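Local coordinates for protein putative enoyl-CoA hydratase/isomerase (Mycobacterium abscessus, PDB 3RSI) that probably acts as a hydro-lyase of lipid metabolism, such as an enoyl-CoA hydratase, or catalyses a related crotonase-type reaction, at residues 22-27 with 65-70; 216-221 with 235-240; 9-14 with 42-47; 186-189 with 195-198. One frame throughout, in Å; residues are numbered along the deposited sequence.

Contacts 1 and 3 form one neighbourhood, their centres about 13 Å apart and their segments alternating along the chain. They share the sheet of strands 11-16, 19-24 and 56-61 in the crotonase fold: a backbone hydrogen bond between T23 O and L12 N, 2.8 Å, joins neighbouring strands, and helix 35-50 packs against them. Contact 4 comes next in the chain, about 44 Å from contact 3 between centres, on the parallel sheet ending at strand 186-188. Contact 2 follows in the C-terminal helices, its centre about 27 Å from contact 1 and about 28 Å from contact 4. All four touch the second subunit, so the neighbour contributes to the packing around each.

Contact 1: 22-27 with 65-70; sequences LTMNRP and AYCVGG
M24 lays its terminal methyl over the ring of Y66, a Met-aromatic contact inside the crotonase fold, between strand 19-24 and the short strand 67-68. CE sits 3.6 Å from the centroid of the Y66 ring and only 11° off its normal, so the approach is a CH-pi contact over the centre of the face. The same methyl lies 3.5 Å from Y66 O. M24 SD is 5.1 Å from the centroid, beyond the methyl and too distant to rest on the ring. The bend at chi3 (-78°) turns the methyl toward the ring. The Y66 CB itself points away from strand 19-24, and its ring swings back to meet the methionine. L59 of the same chain and A108 of the second subunit pack on this tyrosine, F41 and M37 pack on M24, and all three touching residues are buried. C67 and V68 pair in parallel with a strand of the second subunit, carrying the sheet across the interface. In crotonase relatives the segment equivalent to 65-70 supplies a backbone N-H to the oxyanion hole; this one probably does the same. M24 SD also touches C67 CB at 3.7 Å, with C67 SG 4.1 Å from that sulfur.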
loop_
_atom_site.group_PDB
_atom_site.type_symbol
_atom_site.label_atom_id
_atom_site.label_comp_id
_atom_site.label_asym_id
_atom_site.label_seq_id
_atom_site.Cartn_x
_atom_site.Cartn_y
_atom_site.Cartn_z
ATOM N N LEU B 22 -0.949 10.427 -26.376
ATOM C CA LEU B 22 -0.842 9.158 -27.053
ATOM C C LEU B 22 -2.216 8.515 -27.042
ATOM O O LEU B 22 -2.841 8.383 -25.979
ATOM C CB LEU B 22 0.145 8.257 -26.313
ATOM C CG LEU B 22 1.579 8.771 -26.164
ATOM C CD1 LEU B 22 2.410 7.757 -25.389
ATOM C CD2 LEU B 22 2.174 9.016 -27.536
ATOM N N THR B 23 -2.690 8.107 -28.211
ATOM C CA THR B 23 -4.001 7.513 -28.301
ATOM C C THR B 23 -3.908 6.141 -28.942
ATOM O O THR B 23 -3.571 6.046 -30.119
ATOM C CB THR B 23 -4.976 8.387 -29.092
ATOM O OG1 THR B 23 -5.069 9.663 -28.466
ATOM C CG2 THR B 23 -6.366 7.736 -29.133
ATOM N N MET B 24 -4.205 5.105 -28.152
ATOM C CA MET B 24 -4.270 3.745 -28.642
ATOM C C MET B 24 -5.478 3.672 -29.577
ATOM O O MET B 24 -6.586 4.025 -29.183
ATOM C CB MET B 24 -4.419 2.774 -27.477
ATOM C CG MET B 24 -3.233 2.758 -26.552
ATOM S SD MET B 24 -3.478 1.803 -25.051
ATOM C CE MET B 24 -4.473 2.987 -24.100
ATOM N N ASN B 25 -5.240 3.260 -30.817
ATOM C CA ASN B 25 -6.206 3.425 -31.912
ATOM C C ASN B 25 -6.414 2.166 -32.760
ATOM O O ASN B 25 -5.873 2.046 -33.853
ATOM C CB ASN B 25 -5.725 4.561 -32.811
ATOM C CG ASN B 25 -6.716 4.898 -33.908
ATOM O OD1 ASN B 25 -7.930 4.798 -33.721
ATOM N ND2 ASN B 25 -6.201 5.277 -35.060
ATOM N N ARG B 26 -7.158 1.212 -32.226
ATOM C CA ARG B 26 -7.621 0.054 -33.009
ATOM C C ARG B 26 -9.062 -0.241 -32.624
ATOM O O ARG B 26 -9.341 -1.186 -31.872
ATOM C CB ARG B 26 -6.767 -1.189 -32.748
ATOM C CG ARG B 26 -5.310 -1.058 -33.078
ATOM C CD ARG B 26 -4.591 -2.331 -32.679
ATOM N NE ARG B 26 -4.924 -3.467 -33.563
ATOM C CZ ARG B 26 -5.027 -4.736 -33.165
ATOM N NH1 ARG B 26 -4.872 -5.074 -31.885
ATOM N NH2 ARG B 26 -5.301 -5.686 -34.051
ATOM N N PRO B 27 -9.992 0.559 -33.143
ATOM C CA PRO B 27 -11.382 0.477 -32.693
ATOM C C PRO B 27 -12.027 -0.902 -32.883
ATOM O O PRO B 27 -12.791 -1.342 -32.039
ATOM C CB PRO B 27 -12.092 1.533 -33.541
ATOM C CG PRO B 27 -11.064 2.466 -33.963
ATOM C CD PRO B 27 -9.758 1.722 -34.008
ATOM N N ALA B 65 -13.455 2.939 -25.434
ATOM C CA ALA B 65 -12.626 1.940 -24.751
ATOM C C ALA B 65 -11.208 2.465 -24.608
ATOM O O ALA B 65 -10.714 3.177 -25.473
ATOM C CB ALA B 65 -12.605 0.651 -25.521
ATOM N N TYR B 66 -10.542 2.092 -23.520
ATOM C CA TYR B 66 -9.152 2.486 -23.313
ATOM C C TYR B 66 -8.258 1.468 -24.004
ATOM O O TYR B 66 -7.593 1.798 -24.977
ATOM C CB TYR B 66 -8.873 2.623 -21.813
ATOM C CG TYR B 66 -7.452 2.936 -21.396
ATOM C CD1 TYR B 66 -6.948 4.219 -21.480
ATOM C CD2 TYR B 66 -6.654 1.954 -20.836
ATOM C CE1 TYR B 66 -5.651 4.516 -21.060
ATOM C CE2 TYR B 66 -5.381 2.231 -20.392
ATOM C CZ TYR B 66 -4.873 3.504 -20.514
ATOM O OH TYR B 66 -3.586 3.738 -20.085
ATOM N N CYS B 67 -8.241 0.238 -23.499
ATOM C CA CYS B 67 -7.474 -0.844 -24.085
ATOM C C CYS B 67 -7.951 -2.140 -23.451
ATOM O O CYS B 67 -7.828 -2.315 -22.231
ATOM C CB CYS B 67 -5.965 -0.623 -23.862
ATOM S SG CYS B 67 -4.902 -1.996 -24.351
ATOM N N VAL B 68 -8.553 -3.007 -24.266
ATOM C CA VAL B 68 -9.063 -4.328 -23.831
ATOM C C VAL B 68 -8.075 -5.259 -24.529
ATOM O O VAL B 68 -8.182 -5.625 -25.741
ATOM C CB VAL B 68 -10.458 -4.615 -24.329
ATOM C CG1 VAL B 68 -11.385 -3.395 -24.088
ATOM C CG2 VAL B 68 -10.369 -4.971 -25.782
ATOM N N GLY B 69 -7.114 -5.638 -23.746
ATOM C CA GLY B 69 -5.816 -5.209 -24.084
ATOM C C GLY B 69 -4.932 -6.055 -24.906
ATOM O O GLY B 69 -3.961 -5.551 -25.376
ATOM N N GLY B 70 -5.336 -7.294 -25.133
ATOM C CA GLY B 70 -4.430 -8.388 -25.370
ATOM C C GLY B 70 -3.677 -8.386 -26.659
ATOM O O GLY B 70 -3.218 -7.347 -27.083
#

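Contact 2: 216-221 with 235-240; sequences KEAIVR and ARLTRP
E217 OE2 receives the NE-H of R221 at 2.8 Å, a salt bridge one turn along helix 209-222, while the other oxygen, E217 OE1, rests against L237 CD2 at 3.6 Å. The N-H points fairly well at its acceptor (157°); NE comes to the anti side of OE2, 29° out of the carboxylate plane, whereas the oxygen lies close to the guanidinium plane. E217 carries CG opposite its own backbone nitrogen (chi1 -178°) and runs on extended, so its methylene chain passes across the leucine at about a right angle. CD2 of L237 lies against the carboxylate, while CD1 touches both the E217 methylenes and the backbone of A218: L237 CD1 is 3.5 Å from A218 N and 3.9 Å from A218 CB. At this point the CA atoms of A218 and L237 are 6.2 Å apart. At the exposed side, R221 CD meets R236 NH2 at 4.0 Å, at the edge of the R236 guanidinium. That NH2 stays 4.6 Å from E217 OE2, beyond a salt bridge, but may still ease the negative charge. M151 of the second subunit packs on A218 and T238. The axes of segments 216-221 and 235-240 approach to 9.3 Å and run almost exactly antiparallel, as in an alpha-alpha hairpin, here in the C-terminal helical region of the crotonase fold.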
loop_
_atom_site.group_PDB
_atom_site.type_symbol
_atom_site.label_atom_id
_atom_site.label_comp_id
_atom_site.label_asym_id
_atom_site.label_seq_id
_atom_site.Cartn_x
_atom_site.Cartn_y
_atom_site.Cartn_z
ATOM N N LYS B 216 -0.067 -16.727 -8.107
ATOM C CA LYS B 216 0.076 -16.513 -6.663
ATOM C C LYS B 216 1.536 -16.573 -6.225
ATOM O O LYS B 216 1.983 -15.732 -5.469
ATOM C CB LYS B 216 -0.748 -17.507 -5.847
ATOM C CG LYS B 216 -0.605 -17.271 -4.310
ATOM C CD LYS B 216 -1.521 -18.184 -3.436
ATOM C CE LYS B 216 -1.184 -17.987 -1.968
ATOM N NZ LYS B 216 -2.133 -18.643 -1.021
ATOM N N GLU B 217 2.284 -17.542 -6.720
ATOM C CA GLU B 217 3.668 -17.693 -6.316
ATOM C C GLU B 217 4.506 -16.525 -6.802
ATOM O O GLU B 217 5.393 -16.062 -6.070
ATOM C CB GLU B 217 4.253 -19.018 -6.821
ATOM C CG GLU B 217 5.697 -19.228 -6.367
ATOM C CD GLU B 217 6.227 -20.588 -6.702
ATOM O OE1 GLU B 217 5.480 -21.419 -7.251
ATOM O OE2 GLU B 217 7.412 -20.819 -6.416
ATOM N N ALA B 218 4.210 -16.007 -8.006
ATOM C CA ALA B 218 4.965 -14.852 -8.540
ATOM C C ALA B 218 4.658 -13.581 -7.735
ATOM O O ALA B 218 5.557 -12.802 -7.398
ATOM C CB ALA B 218 4.694 -14.646 -10.066
ATOM N N ILE B 219 3.380 -13.398 -7.410
ATOM C CA ILE B 219 2.942 -12.277 -6.584
ATOM C C ILE B 219 3.635 -12.319 -5.222
ATOM O O ILE B 219 4.207 -11.322 -4.801
ATOM C CB ILE B 219 1.409 -12.275 -6.386
ATOM C CG1 ILE B 219 0.698 -11.931 -7.701
ATOM C CG2 ILE B 219 1.004 -11.280 -5.356
ATOM C CD1 ILE B 219 -0.786 -12.348 -7.713
ATOM N N VAL B 220 3.606 -13.474 -4.555
ATOM C CA VAL B 220 4.197 -13.586 -3.224
ATOM C C VAL B 220 5.724 -13.523 -3.215
ATOM O O VAL B 220 6.310 -12.749 -2.454
ATOM C CB VAL B 220 3.753 -14.855 -2.516
ATOM C CG1 VAL B 220 4.472 -14.962 -1.168
ATOM C CG2 VAL B 220 2.190 -14.866 -2.338
ATOM N N ARG B 221 6.364 -14.324 -4.056
ATOM C CA ARG B 221 7.815 -14.438 -4.032
ATOM C C ARG B 221 8.524 -13.209 -4.602
ATOM O O ARG B 221 9.607 -12.895 -4.163
ATOM C CB ARG B 221 8.283 -15.710 -4.750
ATOM C CG ARG B 221 7.909 -17.010 -4.027
ATOM C CD ARG B 221 8.791 -18.173 -4.528
ATOM N NE ARG B 221 8.267 -19.475 -4.113
ATOM C CZ ARG B 221 8.423 -20.030 -2.902
ATOM N NH1 ARG B 221 9.118 -19.420 -1.936
ATOM N NH2 ARG B 221 7.882 -21.224 -2.657
ATOM N N ALA B 235 9.289 -13.752 -14.308
ATOM C CA ALA B 235 9.548 -14.404 -15.608
ATOM C C ALA B 235 9.719 -15.916 -15.452
ATOM O O ALA B 235 9.215 -16.694 -16.270
ATOM C CB ALA B 235 10.775 -13.806 -16.279
ATOM N N ARG B 236 10.408 -16.323 -14.393
ATOM C CA ARG B 236 10.686 -17.739 -14.143
ATOM C C ARG B 236 9.388 -18.526 -13.981
ATOM O O ARG B 236 9.279 -19.683 -14.422
ATOM C CB ARG B 236 11.562 -17.905 -12.891
ATOM C CG ARG B 236 11.713 -19.341 -12.376
ATOM C CD ARG B 236 12.518 -19.433 -11.060
ATOM N NE ARG B 236 11.682 -19.307 -9.848
ATOM C CZ ARG B 236 11.863 -18.409 -8.872
ATOM N NH1 ARG B 236 12.866 -17.529 -8.914
ATOM N NH2 ARG B 236 11.039 -18.399 -7.824
ATOM N N LEU B 237 8.409 -17.894 -13.348
ATOM C CA LEU B 237 7.085 -18.502 -13.136
ATOM C C LEU B 237 6.127 -18.268 -14.330
ATOM O O LEU B 237 5.154 -18.990 -14.509
ATOM C CB LEU B 237 6.486 -17.945 -11.831
ATOM C CG LEU B 237 7.195 -18.500 -10.580
ATOM C CD1 LEU B 237 7.052 -17.616 -9.332
ATOM C CD2 LEU B 237 6.633 -19.877 -10.296
ATOM N N THR B 238 6.405 -17.267 -15.150
ATOM C CA THR B 238 5.556 -16.989 -16.307
ATOM C C THR B 238 5.857 -17.932 -17.477
ATOM O O THR B 238 4.946 -18.387 -18.161
ATOM C CB THR B 238 5.698 -15.520 -16.718
ATOM O OG1 THR B 238 5.159 -14.698 -15.670
ATOM C CG2 THR B 238 4.974 -15.216 -18.036
ATOM N N ARG B 239 7.135 -18.229 -17.690
ATOM C CA ARG B 239 7.572 -19.038 -18.835
ATOM C C ARG B 239 6.866 -20.388 -18.929
ATOM O O ARG B 239 6.370 -20.730 -19.999
ATOM C CB ARG B 239 9.098 -19.253 -18.833
ATOM C CG ARG B 239 9.894 -18.089 -19.354
ATOM C CD ARG B 239 11.408 -18.378 -19.372
ATOM N NE ARG B 239 12.157 -17.251 -18.809
ATOM C CZ ARG B 239 12.853 -17.257 -17.668
ATOM N NH1 ARG B 239 12.972 -18.352 -16.915
ATOM N NH2 ARG B 239 13.464 -16.143 -17.286
ATOM N N PRO B 240 6.826 -21.164 -17.818
ATOM C CA PRO B 240 6.121 -22.448 -17.830
ATOM C C PRO B 240 4.639 -22.298 -18.178
ATOM O O PRO B 240 4.090 -23.157 -18.853
ATOM C CB PRO B 240 6.302 -22.971 -16.396
ATOM C CG PRO B 240 7.516 -22.341 -15.918
ATOM C CD PRO B 240 7.519 -20.959 -16.538
#

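Contact 3: 9-14 with 42-47; sequences RELLVE and AAAWDE
L11 and V13 turn their side chains from strand 11-16 onto A44 of helix 35-50, packing an outermost strand of the crotonase-fold sheet within this chain against the helix that follows strand 19-24. The inner part is the better enclosed: L11 and A44 are buried, and two side chains meet one methyl. L11 CD2 reaches A44 CB at 4.1 Å, and V13 CG2 stands near the same A44 CB at 4.5 Å, so the alanine takes the two branched residues at one carbon. The torsion of L11 (chi1 -172°) places its CG opposite the backbone N and directs a methyl to the helix. Neighbours thicken this side: F41 packs on L11, and V13 also packs on L22 of the next strand. W45, on the same helix, leans on L22 and bonds through NE1 to G94 O of the second subunit, while D46 forms a salt bridge with K93 of that chain.

The outer part is looser and lies toward solvent. E47 is exposed and extended, and only its carboxylate comes near, the valine and glutamate side chains arriving from opposite directions. R9, in the loop just before the strand, packs on Q40 of this helix and folds back on its own segment; R9 NE and NH1 bond side-on to L11 O at 2.8 and 2.9 Å, arriving from opposite faces of the carbonyl plane. On the solvent side, E47 OE2 ends 4.1 Å from V13 CG1, a van der Waals contact of a carboxylate oxygen with a methyl.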
loop_
_atom_site.group_PDB
_atom_site.type_symbol
_atom_site.label_atom_id
_atom_site.label_comp_id
_atom_site.label_asym_id
_atom_site.label_seq_id
_atom_site.Cartn_x
_atom_site.Cartn_y
_atom_site.Cartn_z
ATOM N N ARG B 9 -3.036 5.254 -37.927
ATOM C CA ARG B 9 -1.926 4.648 -37.150
ATOM C C ARG B 9 -2.451 4.013 -35.853
ATOM O O ARG B 9 -3.431 4.487 -35.300
ATOM C CB ARG B 9 -0.858 5.699 -36.821
ATOM C CG ARG B 9 0.566 5.206 -36.993
ATOM C CD ARG B 9 1.591 6.333 -36.829
ATOM N NE ARG B 9 1.887 6.534 -35.418
ATOM C CZ ARG B 9 3.054 6.287 -34.811
ATOM N NH1 ARG B 9 3.149 6.497 -33.509
ATOM N NH2 ARG B 9 4.122 5.845 -35.481
ATOM N N GLU B 10 -1.815 2.940 -35.380
ATOM C CA GLU B 10 -2.333 2.211 -34.209
ATOM C C GLU B 10 -2.051 2.932 -32.896
ATOM O O GLU B 10 -2.768 2.740 -31.898
ATOM C CB GLU B 10 -1.806 0.777 -34.170
ATOM C CG GLU B 10 -2.353 -0.079 -35.296
ATOM C CD GLU B 10 -1.716 -1.431 -35.333
ATOM O OE1 GLU B 10 -1.841 -2.157 -34.337
ATOM O OE2 GLU B 10 -1.078 -1.767 -36.348
ATOM N N LEU B 11 -1.005 3.758 -32.897
ATOM C CA LEU B 11 -0.798 4.705 -31.809
ATOM C C LEU B 11 -0.707 6.117 -32.374
ATOM O O LEU B 11 0.265 6.454 -33.077
ATOM C CB LEU B 11 0.449 4.344 -31.019
ATOM C CG LEU B 11 0.727 5.114 -29.732
ATOM C CD1 LEU B 11 -0.228 4.661 -28.629
ATOM C CD2 LEU B 11 2.197 4.919 -29.290
ATOM N N LEU B 12 -1.724 6.932 -32.094
ATOM C CA LEU B 12 -1.706 8.334 -32.478
ATOM C C LEU B 12 -0.822 9.138 -31.525
ATOM O O LEU B 12 -0.866 8.955 -30.314
ATOM C CB LEU B 12 -3.107 8.928 -32.509
ATOM C CG LEU B 12 -4.116 8.231 -33.422
ATOM C CD1 LEU B 12 -5.505 8.846 -33.233
ATOM C CD2 LEU B 12 -3.668 8.305 -34.873
ATOM N N VAL B 13 0.001 10.009 -32.093
ATOM C CA VAL B 13 0.899 10.840 -31.313
ATOM C C VAL B 13 0.622 12.296 -31.691
ATOM O O VAL B 13 0.788 12.693 -32.855
ATOM C CB VAL B 13 2.371 10.472 -31.553
ATOM C CG1 VAL B 13 3.315 11.441 -30.784
ATOM C CG2 VAL B 13 2.628 9.018 -31.158
ATOM N N GLU B 14 0.169 13.066 -30.704
ATOM C CA GLU B 14 -0.197 14.456 -30.886
ATOM C C GLU B 14 0.575 15.335 -29.894
ATOM O O GLU B 14 0.579 15.080 -28.688
ATOM C CB GLU B 14 -1.712 14.609 -30.681
ATOM C CG GLU B 14 -2.188 16.028 -30.320
ATOM C CD GLU B 14 -3.653 16.109 -29.932
ATOM O OE1 GLU B 14 -4.364 15.077 -30.023
ATOM O OE2 GLU B 14 -4.088 17.224 -29.540
ATOM N N ALA B 42 7.353 1.997 -28.042
ATOM C CA ALA B 42 8.797 2.094 -27.779
ATOM C C ALA B 42 9.344 3.363 -28.389
ATOM O O ALA B 42 10.047 4.126 -27.727
ATOM C CB ALA B 42 9.565 0.856 -28.288
ATOM N N ALA B 43 8.993 3.611 -29.646
ATOM C CA ALA B 43 9.425 4.822 -30.333
ATOM C C ALA B 43 8.929 6.110 -29.645
ATOM O O ALA B 43 9.671 7.104 -29.553
ATOM C CB ALA B 43 8.986 4.795 -31.808
ATOM N N ALA B 44 7.689 6.103 -29.179
ATOM C CA ALA B 44 7.111 7.291 -28.520
ATOM C C ALA B 44 7.792 7.578 -27.169
ATOM O O ALA B 44 8.001 8.732 -26.816
ATOM C CB ALA B 44 5.566 7.138 -28.333
ATOM N N TRP B 45 8.119 6.540 -26.411
ATOM C CA TRP B 45 8.835 6.747 -25.144
ATOM C C TRP B 45 10.208 7.383 -25.407
ATOM O O TRP B 45 10.624 8.278 -24.674
ATOM C CB TRP B 45 9.021 5.451 -24.345
ATOM C CG TRP B 45 7.780 4.635 -24.084
ATOM C CD1 TRP B 45 7.673 3.287 -24.176
ATOM C CD2 TRP B 45 6.483 5.118 -23.708
ATOM N NE1 TRP B 45 6.399 2.888 -23.865
ATOM C CE2 TRP B 45 5.647 3.992 -23.570
ATOM C CE3 TRP B 45 5.953 6.387 -23.448
ATOM C CZ2 TRP B 45 4.299 4.099 -23.210
ATOM C CZ3 TRP B 45 4.618 6.492 -23.074
ATOM C CH2 TRP B 45 3.811 5.358 -22.949
ATOM N N ASP B 46 10.897 6.926 -26.453
ATOM C CA ASP B 46 12.200 7.491 -26.822
ATOM C C ASP B 46 12.092 8.973 -27.177
ATOM O O ASP B 46 12.899 9.775 -26.723
ATOM C CB ASP B 46 12.837 6.694 -27.971
ATOM C CG ASP B 46 13.430 5.376 -27.502
ATOM O OD1 ASP B 46 13.618 5.175 -26.276
ATOM O OD2 ASP B 46 13.702 4.527 -28.358
ATOM N N GLU B 47 11.081 9.337 -27.963
ATOM C CA GLU B 47 10.807 10.736 -28.301
ATOM C C GLU B 47 10.512 11.576 -27.064
ATOM O O GLU B 47 11.011 12.688 -26.932
ATOM C CB GLU B 47 9.612 10.817 -29.248
ATOM C CG GLU B 47 9.175 12.233 -29.655
ATOM C CD GLU B 47 7.980 12.213 -30.633
ATOM O OE1 GLU B 47 7.939 11.308 -31.493
ATOM O OE2 GLU B 47 7.071 13.083 -30.534
#

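Contact 4: 186-189 with 195-198; sequences HVVP and DKAR
K196 runs from helix 193-205 along strand 186-188, touching first V188 and then H186. Its CB lies 4.3 Å from V188 CG1, and CG comes slightly closer to that methyl, at 4.1 Å. The turn at chi2 (56°) then bends the chain, and CD passes across to carry the end toward the histidine. CE arrives over one face of the imidazole, 3.9 Å from H186 CE1 and equally far from ND1. Measured to the ring centroid, CE is 4.1 Å away and 22° off the normal, a CH-pi contact displaced toward the rim. The lysine and histidine side chains meet at roughly a right angle. At the tip, K196 NZ stays 4.7 Å from H186 ND1, too far for a polar bond. H186 NE2 is hydrogen-bonded to OE2 of E165 of the second subunit, and K162 of that subunit packs on the histidine. V128, on the neighbouring strand 126-130, touches both V188 and K196, adding to the apolar surroundings of V188 and the lysine chain. Strand 186-188 is an outer strand of the parallel sheet with 105-109 and 126-130 within this chain, and A197 packs on I106 and A108. Such a strand followed by a short loop and a helix laid on its sheet is a beta-alpha unit of the crotonase fold.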
loop_
_atom_site.group_PDB
_atom_site.type_symbol
_atom_site.label_atom_id
_atom_site.label_comp_id
_atom_site.label_asym_id
_atom_site.label_seq_id
_atom_site.Cartn_x
_atom_site.Cartn_y
_atom_site.Cartn_z
ATOM N N HIS B 186 -14.232 -7.292 0.366
ATOM C CA HIS B 186 -15.686 -7.209 0.304
ATOM C C HIS B 186 -16.267 -7.058 1.728
ATOM O O HIS B 186 -15.704 -7.591 2.704
ATOM C CB HIS B 186 -16.271 -8.507 -0.271
ATOM C CG HIS B 186 -15.847 -8.801 -1.674
ATOM N ND1 HIS B 186 -16.525 -8.316 -2.770
ATOM C CD2 HIS B 186 -14.789 -9.498 -2.154
ATOM C CE1 HIS B 186 -15.909 -8.721 -3.866
ATOM N NE2 HIS B 186 -14.850 -9.433 -3.518
ATOM N N VAL B 187 -17.383 -6.341 1.833
ATOM C CA VAL B 187 -18.216 -6.374 3.035
ATOM C C VAL B 187 -19.617 -6.760 2.591
ATOM O O VAL B 187 -20.182 -6.128 1.683
ATOM C CB VAL B 187 -18.288 -5.027 3.793
ATOM C CG1 VAL B 187 -19.150 -5.180 5.084
ATOM C CG2 VAL B 187 -16.930 -4.538 4.139
ATOM N N VAL B 188 -20.175 -7.796 3.209
ATOM C CA VAL B 188 -21.437 -8.368 2.736
ATOM C C VAL B 188 -22.458 -8.445 3.884
ATOM O O VAL B 188 -22.064 -8.364 5.037
ATOM C CB VAL B 188 -21.195 -9.758 2.143
ATOM C CG1 VAL B 188 -20.197 -9.684 0.947
ATOM C CG2 VAL B 188 -20.712 -10.742 3.223
ATOM N N PRO B 189 -23.767 -8.602 3.566
ATOM C CA PRO B 189 -24.778 -8.671 4.621
ATOM C C PRO B 189 -24.553 -9.821 5.600
ATOM O O PRO B 189 -24.049 -10.889 5.221
ATOM C CB PRO B 189 -26.107 -8.856 3.855
ATOM C CG PRO B 189 -25.865 -8.273 2.503
ATOM C CD PRO B 189 -24.378 -8.474 2.225
ATOM N N ASP B 195 -21.280 -17.701 1.669
ATOM C CA ASP B 195 -21.915 -17.687 0.349
ATOM C C ASP B 195 -21.043 -16.954 -0.687
ATOM O O ASP B 195 -20.760 -17.474 -1.751
ATOM C CB ASP B 195 -23.287 -17.015 0.390
ATOM C CG ASP B 195 -24.298 -17.790 1.225
ATOM O OD1 ASP B 195 -24.206 -19.025 1.293
ATOM O OD2 ASP B 195 -25.178 -17.149 1.816
ATOM N N LYS B 196 -20.638 -15.736 -0.366
ATOM C CA LYS B 196 -19.832 -14.948 -1.272
ATOM C C LYS B 196 -18.489 -15.627 -1.517
ATOM O O LYS B 196 -17.993 -15.643 -2.655
ATOM C CB LYS B 196 -19.614 -13.548 -0.708
ATOM C CG LYS B 196 -18.837 -12.616 -1.632
ATOM C CD LYS B 196 -19.453 -12.455 -3.016
ATOM C CE LYS B 196 -18.686 -11.404 -3.812
ATOM N NZ LYS B 196 -19.053 -11.346 -5.234
ATOM N N ALA B 197 -17.893 -16.175 -0.459
ATOM C CA ALA B 197 -16.607 -16.890 -0.592
ATOM C C ALA B 197 -16.724 -18.063 -1.565
ATOM O O ALA B 197 -15.824 -18.298 -2.376
ATOM C CB ALA B 197 -16.109 -17.378 0.754
ATOM N N ARG B 198 -17.829 -18.801 -1.473
ATOM C CA ARG B 198 -18.071 -19.934 -2.375
ATOM C C ARG B 198 -18.192 -19.490 -3.818
ATOM O O ARG B 198 -17.681 -20.152 -4.736
ATOM C CB ARG B 198 -19.329 -20.700 -1.978
ATOM C CG ARG B 198 -19.170 -21.650 -0.819
ATOM C CD ARG B 198 -20.541 -22.218 -0.481
ATOM N NE ARG B 198 -20.576 -22.901 0.804
ATOM C CZ ARG B 198 -20.187 -24.159 1.018
ATOM N NH1 ARG B 198 -19.691 -24.904 0.030
ATOM N NH2 ARG B 198 -20.293 -24.673 2.242
#